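Local coordinates for uncharacterized protein (Staphylococcus saprophyticus subsp. saprophyticus ATCC 15305, PDB 3FOJ) that is of unknown function but adopts a rhodanese-like fold, consistent with a role in sulfur transfer or a related activity, at residues 28-31 with 32-36. Numbering follows the deposited sequence.
Sequences QETA and MGIIP
Met32 N donates to Glu29 O at 3.1 Å, and, one residue further on, Gly33 N donates to Thr30 O at 2.9 Å, the latter closing a type I beta turn from Thr30 to Gly33. Both are i-to-i+3 bonds, their donors about 60° above the carbonyl planes they address. Gly33 then leaves the helical path with positive phi (130°), a backbone conformation that glycine adopts readily. Selenomethionine Met32 is bent at chi2 (-61°) and again at chi3, folding its chain back beside Gln28 and Ala31: CG rests 3.6 Å from Gln28 O, and the terminal CE lies 3.9 Å from Ala31 CB. Beyond the turn, Ile34 returns to Thr30, its CG2 branch 3.7 Å from Thr30 CB. A water donates to Gly33 O and, weakly, to Glu29 O, while Arg25 NH2 also hydrogen-bonds to Gly33 O. Thr30 OG1 is hydrogen-bonded back to Asp27 O within the helix, and Glu29 OE1 to Thr26 OG1 just before it. This exit from helix 27-30 leads toward edge strand 39-40; Thr30 and Ile34 pack against Asp23 and Thr40, and buried Ile35 packs on Ile21 of strand 20-23 and on Met90 and Phe93 of helix 89-93.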
# COMPACT_ATOMS: atom_id res chain seq x y z
N GLN A 28 2.54 12.80 -9.04
CA GLN A 28 1.67 13.95 -8.78
C GLN A 28 0.56 13.62 -7.79
O GLN A 28 0.10 14.49 -7.05
CB GLN A 28 1.06 14.47 -10.09
CG GLN A 28 0.17 15.70 -9.91
CD GLN A 28 0.92 16.95 -9.46
OE1 GLN A 28 0.31 17.97 -9.13
NE2 GLN A 28 2.25 16.87 -9.46
N GLU A 29 0.13 12.36 -7.77
CA GLU A 29 -0.91 11.93 -6.85
C GLU A 29 -0.38 11.87 -5.42
O GLU A 29 -1.02 12.36 -4.49
CB GLU A 29 -1.46 10.57 -7.27
CG GLU A 29 -2.22 10.59 -8.58
CD GLU A 29 -2.68 9.21 -9.02
OE1 GLU A 29 -1.83 8.41 -9.46
OE2 GLU A 29 -3.89 8.93 -8.92
N THR A 30 0.80 11.28 -5.25
CA THR A 30 1.38 11.19 -3.91
C THR A 30 1.79 12.58 -3.44
O THR A 30 1.90 12.82 -2.23
CB THR A 30 2.62 10.25 -3.88
OG1 THR A 30 3.63 10.72 -4.78
CG2 THR A 30 2.21 8.83 -4.26
N ALA A 31 1.98 13.49 -4.39
CA ALA A 31 2.35 14.87 -4.06
C ALA A 31 1.22 15.56 -3.29
O ALA A 31 1.44 16.56 -2.61
CB ALA A 31 2.66 15.64 -5.34
N MSE A 32 0.01 15.02 -3.40
CA MSE A 32 -1.13 15.59 -2.69
C MSE A 32 -1.21 15.08 -1.25
O MSE A 32 -2.07 15.52 -0.47
CB MSE A 32 -2.44 15.27 -3.43
CG MSE A 32 -2.49 15.82 -4.85
SE MSE A 32 -2.36 17.76 -4.95
CE MSE A 32 -0.46 17.92 -5.25
N GLY A 33 -0.32 14.17 -0.89
CA GLY A 33 -0.32 13.65 0.47
C GLY A 33 -0.30 12.13 0.56
O GLY A 33 -1.01 11.45 -0.18
N ILE A 34 0.50 11.61 1.48
CA ILE A 34 0.59 10.17 1.67
C ILE A 34 0.36 9.79 3.13
O ILE A 34 0.41 10.63 4.03
CB ILE A 34 1.99 9.63 1.26
CG1 ILE A 34 3.08 10.20 2.18
CG2 ILE A 34 2.29 9.98 -0.19
CD1 ILE A 34 4.43 9.56 1.98
N ILE A 35 0.09 8.51 3.35
CA ILE A 35 -0.11 8.00 4.70
C ILE A 35 1.26 8.06 5.36
O ILE A 35 2.26 7.63 4.78
CB ILE A 35 -0.59 6.54 4.67
CG1 ILE A 35 -1.99 6.47 4.06
CG2 ILE A 35 -0.54 5.94 6.06
CD1 ILE A 35 -2.49 5.05 3.81
N PRO A 36 1.34 8.61 6.58
CA PRO A 36 2.65 8.69 7.25
C PRO A 36 3.34 7.32 7.28
O PRO A 36 2.72 6.31 7.62
CB PRO A 36 2.30 9.20 8.64
CG PRO A 36 1.09 10.06 8.38
CD PRO A 36 0.29 9.20 7.42
O HOH W 1 -3.13 12.11 -1.82